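Local atomic coordinates of threonine synthase (Brucella melitensis bv. 1, PDB entry 4F4F), a protein that probably catalyses the pyridoxal-phosphate-dependent conversion of O-phospho-L-homoserine and water into L-threonine and phosphate, the last step of threonine biosynthesis. Residues T44-Q47 / I48-L51; V63-P66 / F67-G70; A74-F77 / E78-V81; A120-L123 / L124-M128; A267-V270 / A271-G275. All blocks are in the same frame, centred on the assembly; numbering follows the deposited sequence.

In the fold
All five contacts are local, made between neighbouring turns of a helix or round a helix end. Contact 1 lies at the surface and is mostly polar: a capping box and a salt bridge. Contacts 2 and 3, partly buried, belong to the consecutive helices 56-64 and 74-86 and meet through Phe77, which packs on Leu64, Thr65 and Thr68. Contact 4 is buried on helix 117-134; its Leu123 and Met127 touch contact 3, while its polar pair Gln122 and Arg126 points another way. Contact 5, also buried, lies on helix 263-274 and reaches contact 2 through Val270 and Met274, and contact 1 through Gly275. Contacts 4 and 5 are closest to the cofactor.

Contact 1 of 5, residues T44-Q47 / I48-L51; sequences TAEQ and IRAL
Glu46 and Arg49 face each other one turn apart, at the surface, in a short helix whose first turn is closed by its own side chains. Thr44 is the N-cap. Its OG1 accepts from Gln47 N at 3.1 Å, and in return Gln47 OE1 takes the N-H of Thr44 N at 2.8 Å, a nearly straight bond (168°); the two together form a capping box, so the backbone N-H groups of both residues are used. Gln47 has CG beside its backbone N (chi1 -78°) and an extended chain beyond, which carries the amide back toward the start of the helix. The carbonyls of this turn are taken by the next one: Thr44 O by Ile48 N at 3.0 Å, Ala45 O by Arg49 N at 2.8 Å and Glu46 O by Ala50 N at 2.9 Å. On the outer side Glu46, bent at chi2, brings OE2 to 3.0 Å from Arg49 NH1 in a salt bridge, with carboxylate and guanidinium planes 38° apart. Arg49 NH1 also passes 3.6 Å from Ala45 CB. Arg49 NH2 makes a second salt bridge, to Asp250. Ala45, Ile48 and Arg49 rest on Pro249, next to Asp250 in the loop after helix 236-245, while Ile48 and Leu51 pack on Leu244 of that helix, joining helix 45-49 to its C-terminal end.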
loop_
_atom_site.group_PDB
_atom_site.type_symbol
_atom_site.label_atom_id
_atom_site.label_comp_id
_atom_site.label_asym_id
_atom_site.label_seq_id
_atom_site.Cartn_x
_atom_site.Cartn_y
_atom_site.Cartn_z
ATOM N N THR A 44 25.703 -0.605 4.365
ATOM C CA THR A 44 26.612 0.390 4.948
ATOM C C THR A 44 26.495 1.717 4.207
ATOM O O THR A 44 25.912 1.770 3.132
ATOM C CB THR A 44 28.093 -0.024 4.838
ATOM O OG1 THR A 44 28.429 -0.103 3.442
ATOM C CG2 THR A 44 28.334 -1.353 5.592
ATOM N N ALA A 45 27.033 2.781 4.796
ATOM C CA ALA A 45 27.072 4.101 4.117
ATOM C C ALA A 45 27.703 3.970 2.714
ATOM O O ALA A 45 27.180 4.481 1.740
ATOM C CB ALA A 45 27.830 5.123 4.956
ATOM N N GLU A 46 28.814 3.255 2.605
ATOM C CA GLU A 46 29.474 3.107 1.291
ATOM C C GLU A 46 28.603 2.330 0.300
ATOM O O GLU A 46 28.625 2.626 -0.872
ATOM C CB GLU A 46 30.841 2.391 1.416
ATOM C CG GLU A 46 31.931 3.277 1.917
ATOM C CD GLU A 46 32.250 4.368 0.929
ATOM O OE1 GLU A 46 32.208 4.132 -0.292
ATOM O OE2 GLU A 46 32.520 5.470 1.380
ATOM N N GLN A 47 27.857 1.326 0.786
ATOM C CA GLN A 47 26.979 0.559 -0.070
ATOM C C GLN A 47 25.841 1.450 -0.561
ATOM O O GLN A 47 25.377 1.269 -1.669
ATOM C CB GLN A 47 26.423 -0.702 0.617
ATOM C CG GLN A 47 27.421 -1.831 0.654
ATOM C CD GLN A 47 27.222 -2.866 1.758
ATOM O OE1 GLN A 47 26.427 -2.712 2.689
ATOM N NE2 GLN A 47 28.029 -3.934 1.669
ATOM N N ILE A 48 25.411 2.413 0.250
ATOM C CA ILE A 48 24.387 3.362 -0.203
ATOM C C ILE A 48 25.009 4.360 -1.189
ATOM O O ILE A 48 24.426 4.645 -2.246
ATOM C CB ILE A 48 23.665 4.072 0.980
ATOM C CG1 ILE A 48 22.929 3.041 1.862
ATOM C CG2 ILE A 48 22.733 5.163 0.451
ATOM C CD1 ILE A 48 22.420 3.630 3.183
ATOM N N ARG A 49 26.198 4.873 -0.868
ATOM C CA ARG A 49 26.899 5.743 -1.834
ATOM C C ARG A 49 27.042 5.064 -3.198
ATOM O O ARG A 49 26.889 5.714 -4.236
ATOM C CB ARG A 49 28.232 6.225 -1.309
ATOM C CG ARG A 49 28.106 7.253 -0.184
ATOM C CD ARG A 49 29.403 7.965 0.159
ATOM N NE ARG A 49 29.270 8.562 1.481
ATOM C CZ ARG A 49 29.578 7.937 2.624
ATOM N NH1 ARG A 49 30.125 6.714 2.624
ATOM N NH2 ARG A 49 29.384 8.551 3.799
ATOM N N ALA A 50 27.244 3.754 -3.187
ATOM C CA ALA A 50 27.403 2.985 -4.427
ATOM C C ALA A 50 26.139 2.952 -5.288
ATOM O O ALA A 50 26.216 2.669 -6.463
ATOM C CB ALA A 50 27.918 1.562 -4.143
ATOM N N LEU A 51 24.989 3.278 -4.714
ATOM C CA LEU A 51 23.715 3.343 -5.459
ATOM C C LEU A 51 23.533 4.639 -6.249
ATOM O O LEU A 51 22.607 4.745 -7.075
ATOM C CB LEU A 51 22.542 3.177 -4.484
ATOM C CG LEU A 51 22.546 1.824 -3.776
ATOM C CD1 LEU A 51 21.386 1.738 -2.812
ATOM C CD2 LEU A 51 22.599 0.660 -4.755
#

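Contact 2 of 5, residues V63-P66 / F67-G70; sequences VLTP and FTGG
The ring of Phe67 turns back along the last turn of helix 56-64, edge toward the helix carbonyls. With CG beside the backbone N (chi1 -69°), the ring runs back alongside the carbonyls of Leu64 and Val63: Leu64 O lies near the ring plane, 3.3 Å from Phe67 CB, and Val63 O meets the same edge, 3.5 Å from Phe67 CD2. Phe67 N adds a weak hydrogen bond to Leu64 O (2.9 Å, 129°). The Thr68 hydroxyl points across this direction: OG1, between the backbone N and the carbonyl carbon (chi1 68°), donates to Thr65 O at 2.7 Å, in the carbonyl plane and on a lone pair. Thr68 N reaches the same oxygen at 3.0 Å from well above that plane, and a water linking it to Gly70 N donates as well at 2.8 Å. Gly69 and Gly70 then take positive phi toward helix 74-86, while Phe67 packs on Val270 and Met274 of helix 263-274. Three donors thus grip Thr65 O, fixing the turn where the helix runs out. Val63 O, by contrast, is buried with no polar partner; the aromatic C-H edge of Phe67 probably offers it some electrostatic compensation.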
loop_
_atom_site.group_PDB
_atom_site.type_symbol
_atom_site.label_atom_id
_atom_site.label_comp_id
_atom_site.label_asym_id
_atom_site.label_seq_id
_atom_site.Cartn_x
_atom_site.Cartn_y
_atom_site.Cartn_z
ATOM N N VAL A 63 18.037 -3.225 -3.515
ATOM C CA VAL A 63 17.345 -3.125 -2.213
ATOM C C VAL A 63 16.472 -4.362 -1.935
ATOM O O VAL A 63 16.406 -4.875 -0.804
ATOM C CB VAL A 63 16.596 -1.738 -2.179
ATOM C CG1 VAL A 63 15.491 -1.628 -1.157
ATOM C CG2 VAL A 63 17.659 -0.638 -1.999
ATOM N N LEU A 64 15.821 -4.872 -2.969
ATOM C CA LEU A 64 14.884 -5.969 -2.832
ATOM C C LEU A 64 15.470 -7.387 -2.919
ATOM O O LEU A 64 14.927 -8.308 -2.283
ATOM C CB LEU A 64 13.733 -5.834 -3.854
ATOM C CG LEU A 64 12.944 -4.534 -3.751
ATOM C CD1 LEU A 64 11.816 -4.513 -4.753
ATOM C CD2 LEU A 64 12.419 -4.255 -2.329
ATOM N N THR A 65 16.530 -7.591 -3.701
ATOM C CA THR A 65 17.044 -8.932 -3.927
ATOM C C THR A 65 17.304 -9.732 -2.629
ATOM O O THR A 65 16.937 -10.903 -2.551
ATOM C CB THR A 65 18.310 -8.909 -4.836
ATOM O OG1 THR A 65 17.933 -8.481 -6.129
ATOM C CG2 THR A 65 18.987 -10.275 -5.000
ATOM N N PRO A 66 17.896 -9.090 -1.598
ATOM C CA PRO A 66 18.193 -9.859 -0.382
ATOM C C PRO A 66 16.934 -10.427 0.256
ATOM O O PRO A 66 16.996 -11.473 0.888
ATOM C CB PRO A 66 18.862 -8.851 0.558
ATOM C CG PRO A 66 19.310 -7.725 -0.312
ATOM C CD PRO A 66 18.504 -7.752 -1.588
ATOM N N PHE A 67 15.808 -9.729 0.123
ATOM C CA PHE A 67 14.547 -10.225 0.658
ATOM C C PHE A 67 14.020 -11.511 0.015
ATOM O O PHE A 67 13.228 -12.233 0.650
ATOM C CB PHE A 67 13.457 -9.142 0.590
ATOM C CG PHE A 67 13.679 -7.994 1.529
ATOM C CD1 PHE A 67 13.431 -8.130 2.874
ATOM C CD2 PHE A 67 14.129 -6.772 1.067
ATOM C CE1 PHE A 67 13.633 -7.080 3.757
ATOM C CE2 PHE A 67 14.338 -5.697 1.927
ATOM C CZ PHE A 67 14.071 -5.846 3.285
ATOM N N THR A 68 14.435 -11.789 -1.225
ATOM C CA THR A 68 13.958 -12.954 -1.972
ATOM C C THR A 68 14.702 -14.252 -1.713
ATOM O O THR A 68 14.298 -15.303 -2.224
ATOM C CB THR A 68 13.958 -12.695 -3.488
ATOM O OG1 THR A 68 15.300 -12.576 -3.966
ATOM C CG2 THR A 68 13.185 -11.420 -3.803
ATOM N N GLY A 69 15.779 -14.179 -0.924
ATOM C CA GLY A 69 16.441 -15.359 -0.370
ATOM C C GLY A 69 17.010 -16.284 -1.428
ATOM O O GLY A 69 17.067 -17.500 -1.235
ATOM N N GLY A 70 17.383 -15.719 -2.568
ATOM C CA GLY A 70 17.872 -16.527 -3.667
ATOM C C GLY A 70 16.842 -17.369 -4.398
ATOM O O GLY A 70 17.218 -18.198 -5.217
HETATM O O HOH W 1 18.554 -13.228 -2.815
#

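Contact 3 of 5, residues A74-F77 / E78-V81; sequences AADF and ERMV
Val81 and Met80 address the ring of Phe77 from two directions, one over a face and one at the edge. Val81 CG2 sits over the middle of the ring, 3.9 Å from the Phe77 centroid and 9° off the normal, a CH-pi contact. Met80 SD lies at the rim, 4.0 Å from Phe77 CD1, as a Met-aromatic contact. Phe77 can serve both because its CG is anti to the backbone N (chi1 -159°), which swings the ring along the helix toward the following turn. The charged contact is looser: Asp76 OD1 and Arg79 NH2 form a long salt bridge at 3.9 Å, with the oxygen well out of the guanidinium plane, so that only charge links them. Among backbone bonds, Asp76 O accepts from both Arg79 N and Met80 N, from the same face of its plane, and Val81 N binds Phe77 O at 2.9 Å. Arg79 N thus misses Ala75 O; a water donates to Ala75 O (2.6 Å) and Glu78 O (2.7 Å) where the helix is distorted. Phe77 and Val81 pack on Leu61 of helix 56-64, whereas Met80 and Val81 meet Met127 and Leu123 of helix 117-134, placing helix 74-86 against both.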
loop_
_atom_site.group_PDB
_atom_site.type_symbol
_atom_site.label_atom_id
_atom_site.label_comp_id
_atom_site.label_asym_id
_atom_site.label_seq_id
_atom_site.Cartn_x
_atom_site.Cartn_y
_atom_site.Cartn_z
ATOM N N ALA A 74 18.512 -14.104 -10.720
ATOM C CA ALA A 74 18.767 -12.712 -10.989
ATOM C C ALA A 74 18.192 -12.227 -12.308
ATOM O O ALA A 74 17.609 -11.151 -12.360
ATOM C CB ALA A 74 20.262 -12.409 -10.914
ATOM N N ALA A 75 18.359 -13.006 -13.365
ATOM C CA ALA A 75 17.852 -12.604 -14.669
ATOM C C ALA A 75 16.320 -12.499 -14.644
ATOM O O ALA A 75 15.755 -11.563 -15.237
ATOM C CB ALA A 75 18.327 -13.582 -15.770
ATOM N N ASP A 76 15.652 -13.444 -13.978
ATOM C CA ASP A 76 14.191 -13.419 -13.890
ATOM C C ASP A 76 13.712 -12.242 -13.035
ATOM O O ASP A 76 12.782 -11.530 -13.419
ATOM C CB ASP A 76 13.639 -14.729 -13.326
ATOM C CG ASP A 76 13.939 -15.906 -14.218
ATOM O OD1 ASP A 76 13.500 -15.883 -15.372
ATOM O OD2 ASP A 76 14.664 -16.811 -13.762
ATOM N N PHE A 77 14.356 -12.016 -11.891
ATOM C CA PHE A 77 14.035 -10.832 -11.069
ATOM C C PHE A 77 14.247 -9.498 -11.823
ATOM O O PHE A 77 13.364 -8.640 -11.783
ATOM C CB PHE A 77 14.772 -10.884 -9.723
ATOM C CG PHE A 77 14.153 -10.025 -8.633
ATOM C CD1 PHE A 77 12.812 -10.157 -8.284
ATOM C CD2 PHE A 77 14.922 -9.167 -7.912
ATOM C CE1 PHE A 77 12.259 -9.378 -7.290
ATOM C CE2 PHE A 77 14.384 -8.395 -6.908
ATOM C CZ PHE A 77 13.052 -8.510 -6.570
ATOM N N GLU A 78 15.377 -9.346 -12.540
ATOM C CA GLU A 78 15.615 -8.204 -13.477
ATOM C C GLU A 78 15.024 -8.395 -14.891
ATOM O O GLU A 78 15.728 -8.134 -15.986
ATOM C CB GLU A 78 17.099 -8.003 -13.784
ATOM C CG GLU A 78 17.281 -6.825 -14.730
ATOM C CD GLU A 78 18.690 -6.601 -15.188
ATOM O OE1 GLU A 78 18.843 -5.820 -16.152
ATOM O OE2 GLU A 78 19.630 -7.191 -14.615
ATOM N N ARG A 79 13.891 -9.021 -14.938
ATOM C CA ARG A 79 12.987 -8.840 -16.029
ATOM C C ARG A 79 11.731 -8.310 -15.350
ATOM O O ARG A 79 11.141 -7.376 -15.795
ATOM C CB ARG A 79 12.750 -10.190 -16.666
ATOM C CG ARG A 79 11.745 -10.284 -17.787
ATOM C CD ARG A 79 11.590 -11.774 -18.109
ATOM N NE ARG A 79 10.412 -12.385 -17.475
ATOM C CZ ARG A 79 10.263 -12.790 -16.199
ATOM N NH1 ARG A 79 9.100 -13.323 -15.833
ATOM N NH2 ARG A 79 11.202 -12.675 -15.267
ATOM N N MET A 80 11.345 -8.914 -14.239
ATOM C CA MET A 80 10.041 -8.610 -13.671
ATOM C C MET A 80 10.038 -7.208 -13.002
ATOM O O MET A 80 9.062 -6.483 -13.106
ATOM C CB MET A 80 9.575 -9.736 -12.745
ATOM C CG MET A 80 10.303 -9.877 -11.425
ATOM S SD MET A 80 9.692 -11.339 -10.511
ATOM C CE MET A 80 10.197 -12.752 -11.457
ATOM N N VAL A 81 11.161 -6.812 -12.403
ATOM C CA VAL A 81 11.299 -5.450 -11.841
ATOM C C VAL A 81 11.280 -4.427 -12.987
ATOM O O VAL A 81 10.555 -3.444 -12.944
ATOM C CB VAL A 81 12.553 -5.321 -10.941
ATOM C CG1 VAL A 81 12.747 -3.883 -10.505
ATOM C CG2 VAL A 81 12.449 -6.213 -9.717
HETATM O O HOH W 2 16.960 -10.181 -17.136
#

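Contact 4 of 5, residues A120-L123 / L124-M128; sequences AMQL and LARMM
Leu123 and Met127, one turn apart, make the close-packed apolar side of this stretch of helix 117-134. With chi1 at -177° the Leu123 branch swings away from its own N and leans to the next turn, where CD1 is 4.0 Å from Met127 CG; Met127, bent at chi3, brings SD equally near Leu123 CG. Beneath them Met127 N binds Leu123 O at 2.8 Å. This side is covered by helix 74-86, where Val81 and Tyr85 touch Leu123 and Met80 touches Met127. The helix begins at Lys117, the predicted cofactor-attachment lysine (not attached here), whose side chain is about 5 Å from that of Met121. The polar side holds Gln122 and Arg126, the latter partly exposed, running alongside each other. Arg126 NH1 donates twice to one residue, to Gln122 OE1 at 2.8 Å and Gln122 O at 2.8 Å, and both oxygens lie in the guanidinium plane. A water fills the outer corner, donating to Gln122 OE1 and accepting from Arg126 NH2 at 2.8 Å. Gln122 NE2 is bound in turn to Glu155 O of helix 148-157, so the amide's rotation is fixed at both ends. Both oxygens accepting from NH1 are neutral, and the arginine's charge probably polarises both C=O groups.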
loop_
_atom_site.group_PDB
_atom_site.type_symbol
_atom_site.label_atom_id
_atom_site.label_comp_id
_atom_site.label_asym_id
_atom_site.label_seq_id
_atom_site.Cartn_x
_atom_site.Cartn_y
_atom_site.Cartn_z
ATOM N N ALA A 120 3.678 -1.291 -5.371
ATOM C CA ALA A 120 3.802 -2.651 -4.869
ATOM C C ALA A 120 3.029 -3.645 -5.784
ATOM O O ALA A 120 3.516 -4.725 -6.034
ATOM C CB ALA A 120 3.326 -2.773 -3.415
ATOM N N MET A 121 1.832 -3.288 -6.238
ATOM C CA MET A 121 1.016 -4.266 -6.970
ATOM C C MET A 121 1.669 -4.761 -8.248
ATOM O O MET A 121 1.611 -5.945 -8.575
ATOM C CB MET A 121 -0.347 -3.705 -7.343
ATOM C CG MET A 121 -1.225 -3.586 -6.171
ATOM S SD MET A 121 -2.043 -5.129 -5.771
ATOM C CE MET A 121 -3.330 -4.164 -4.970
ATOM N N GLN A 122 2.284 -3.849 -8.983
ATOM C CA GLN A 122 2.791 -4.191 -10.305
ATOM C C GLN A 122 3.933 -5.213 -10.172
ATOM O O GLN A 122 4.088 -6.092 -11.013
ATOM C CB GLN A 122 3.248 -2.916 -11.041
ATOM C CG GLN A 122 2.118 -2.046 -11.567
ATOM C CD GLN A 122 1.335 -2.710 -12.680
ATOM O OE1 GLN A 122 1.875 -3.522 -13.450
ATOM N NE2 GLN A 122 0.031 -2.395 -12.752
ATOM N N LEU A 123 4.690 -5.140 -9.095
ATOM C CA LEU A 123 5.761 -6.118 -8.868
ATOM C C LEU A 123 5.213 -7.384 -8.215
ATOM O O LEU A 123 5.566 -8.510 -8.624
ATOM C CB LEU A 123 6.892 -5.500 -8.031
ATOM C CG LEU A 123 8.123 -6.391 -7.766
ATOM C CD1 LEU A 123 8.690 -6.906 -9.074
ATOM C CD2 LEU A 123 9.174 -5.676 -6.896
ATOM N N LEU A 124 4.373 -7.208 -7.186
ATOM C CA LEU A 124 3.714 -8.338 -6.501
ATOM C C LEU A 124 3.050 -9.288 -7.501
ATOM O O LEU A 124 3.199 -10.503 -7.401
ATOM C CB LEU A 124 2.633 -7.856 -5.504
ATOM C CG LEU A 124 1.745 -8.946 -4.871
ATOM C CD1 LEU A 124 2.687 -9.910 -4.136
ATOM C CD2 LEU A 124 0.724 -8.419 -3.879
ATOM N N ALA A 125 2.295 -8.755 -8.450
ATOM C CA ALA A 125 1.568 -9.635 -9.393
ATOM C C ALA A 125 2.561 -10.469 -10.246
ATOM O O ALA A 125 2.313 -11.664 -10.493
ATOM C CB ALA A 125 0.583 -8.857 -10.251
ATOM N N ARG A 126 3.701 -9.872 -10.605
ATOM C CA ARG A 126 4.734 -10.556 -11.386
ATOM C C ARG A 126 5.540 -11.544 -10.563
ATOM O O ARG A 126 5.854 -12.629 -11.039
ATOM C CB ARG A 126 5.657 -9.544 -12.098
ATOM C CG ARG A 126 4.925 -8.758 -13.165
ATOM C CD ARG A 126 5.716 -7.649 -13.836
ATOM N NE ARG A 126 5.028 -7.107 -15.016
ATOM C CZ ARG A 126 4.062 -6.180 -14.965
ATOM N NH1 ARG A 126 3.644 -5.686 -13.796
ATOM N NH2 ARG A 126 3.503 -5.739 -16.067
ATOM N N MET A 127 5.858 -11.196 -9.326
ATOM C CA MET A 127 6.552 -12.115 -8.434
ATOM C C MET A 127 5.670 -13.333 -8.194
ATOM O O MET A 127 6.136 -14.463 -8.236
ATOM C CB MET A 127 6.899 -11.439 -7.091
ATOM C CG MET A 127 7.932 -10.339 -7.244
ATOM S SD MET A 127 8.624 -9.794 -5.697
ATOM C CE MET A 127 7.201 -9.117 -4.815
ATOM N N MET A 128 4.379 -13.087 -7.933
ATOM C CA MET A 128 3.443 -14.165 -7.687
ATOM C C MET A 128 3.314 -15.050 -8.928
ATOM O O MET A 128 3.279 -16.262 -8.808
ATOM C CB MET A 128 2.083 -13.634 -7.263
ATOM C CG MET A 128 1.097 -14.744 -6.904
ATOM S SD MET A 128 -0.524 -14.142 -6.339
ATOM C CE MET A 128 -0.067 -12.989 -5.046
HETATM O O HOH W 3 0.951 -4.575 -15.872
#

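Contact 5 of 5, residues A267-V270 / A271-G275; sequences AGYV and AKRMG
Tyr269 and Arg273 form an i to i+4 pair near the C-terminal end of helix 263-274, the helix of a beta-alpha-beta unit between strands 253-258 and 278-285. The helix starts beside the pyridoxal-phosphate pocket: the side chain of Ala267 is about 6 Å from that of Asp264, a cofactor-binding residue. The Tyr269 and Arg273 side chains run alongside each other. Arg273 CG lies over one face of the Tyr269 ring, 4.0 Å from its centroid and offset toward the rim, a CH-pi contact. Bends at chi2 and chi3 then curl the arginine round the end of the ring, so that NH1 donates to Tyr269 OH at 3.0 Å, with the oxygen close to the guanidinium plane. Ring and guanidinium stand almost perpendicular, 86° apart: the arginine lays one methylene, CG, over the face and uses its charged end on the hydroxyl. A weak, long ion pair to Glu327 adds to NH1. On another side of the helix Val270 CG1 touches Met274 SD at 4.0 Å. Backbone bonds from Arg273 N to Tyr269 O and from Met274 N to Val270 O support both pairs. Gly275, with positive phi, ends the helix in a Schellman motif, where its N bonds to Lys272 O at 3.0 Å and weakly to Ala271 O. Lys272 extends away to a salt bridge with Glu362. Ala267, Val270 and Met274 pack on Val236 of helix 236-245, Ala271 packs on Phe240 there, and Val270 and Met274 also receive the ring of Phe67 from the turn after helix 56-64.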
loop_
_atom_site.group_PDB
_atom_site.type_symbol
_atom_site.label_atom_id
_atom_site.label_comp_id
_atom_site.label_asym_id
_atom_site.label_seq_id
_atom_site.Cartn_x
_atom_site.Cartn_y
_atom_site.Cartn_z
ATOM N N ALA A 267 7.282 0.409 5.440
ATOM C CA ALA A 267 8.361 0.248 4.454
ATOM C C ALA A 267 9.487 1.251 4.628
ATOM O O ALA A 267 10.672 0.898 4.429
ATOM C CB ALA A 267 7.826 0.300 3.010
ATOM N N GLY A 268 9.144 2.461 5.052
ATOM C CA GLY A 268 10.132 3.483 5.408
ATOM C C GLY A 268 10.904 3.081 6.648
ATOM O O GLY A 268 12.126 3.235 6.711
ATOM N N TYR A 269 10.195 2.517 7.618
ATOM C CA TYR A 269 10.844 1.949 8.797
ATOM C C TYR A 269 11.843 0.853 8.392
ATOM O O TYR A 269 12.970 0.780 8.944
ATOM C CB TYR A 269 9.802 1.464 9.803
ATOM C CG TYR A 269 10.366 0.716 10.976
ATOM C CD1 TYR A 269 10.850 1.383 12.095
ATOM C CD2 TYR A 269 10.409 -0.651 10.975
ATOM C CE1 TYR A 269 11.381 0.690 13.158
ATOM C CE2 TYR A 269 10.919 -1.352 12.059
ATOM C CZ TYR A 269 11.402 -0.670 13.137
ATOM O OH TYR A 269 11.960 -1.393 14.171
ATOM N N VAL A 270 11.460 0.025 7.442
ATOM C CA VAL A 270 12.292 -1.058 6.991
ATOM C C VAL A 270 13.543 -0.473 6.353
ATOM O O VAL A 270 14.662 -0.928 6.617
ATOM C CB VAL A 270 11.570 -2.017 6.001
ATOM C CG1 VAL A 270 12.590 -3.035 5.396
ATOM C CG2 VAL A 270 10.455 -2.758 6.722
ATOM N N ALA A 271 13.374 0.541 5.509
ATOM C CA ALA A 271 14.524 1.207 4.920
ATOM C C ALA A 271 15.513 1.700 5.970
ATOM O O ALA A 271 16.715 1.501 5.856
ATOM C CB ALA A 271 14.083 2.348 4.036
ATOM N N LYS A 272 14.987 2.350 6.990
ATOM C CA LYS A 272 15.783 2.786 8.112
ATOM C C LYS A 272 16.489 1.608 8.793
ATOM O O LYS A 272 17.685 1.691 9.080
ATOM C CB LYS A 272 14.910 3.528 9.121
ATOM C CG LYS A 272 15.653 4.140 10.307
ATOM C CD LYS A 272 14.730 4.959 11.218
ATOM C CE LYS A 272 15.524 5.775 12.225
ATOM N NZ LYS A 272 14.720 6.191 13.424
ATOM N N ARG A 273 15.764 0.542 9.080
ATOM C CA ARG A 273 16.399 -0.658 9.654
ATOM C C ARG A 273 17.532 -1.203 8.774
ATOM O O ARG A 273 18.509 -1.759 9.291
ATOM C CB ARG A 273 15.355 -1.747 9.915
ATOM C CG ARG A 273 14.414 -1.462 11.082
ATOM C CD ARG A 273 15.140 -1.460 12.426
ATOM N NE ARG A 273 15.757 -2.756 12.717
ATOM C CZ ARG A 273 15.150 -3.786 13.294
ATOM N NH1 ARG A 273 13.902 -3.695 13.724
ATOM N NH2 ARG A 273 15.810 -4.914 13.478
ATOM N N MET A 274 17.394 -1.071 7.455
ATOM C CA MET A 274 18.424 -1.549 6.541
ATOM C C MET A 274 19.674 -0.647 6.506
ATOM O O MET A 274 20.689 -1.058 5.974
ATOM C CB MET A 274 17.890 -1.695 5.129
ATOM C CG MET A 274 16.788 -2.729 4.990
ATOM S SD MET A 274 15.984 -2.593 3.394
ATOM C CE MET A 274 17.322 -3.187 2.338
ATOM N N GLY A 275 19.579 0.566 7.066
ATOM C CA GLY A 275 20.720 1.494 7.152
ATOM C C GLY A 275 20.514 2.837 6.480
ATOM O O GLY A 275 21.379 3.672 6.534
#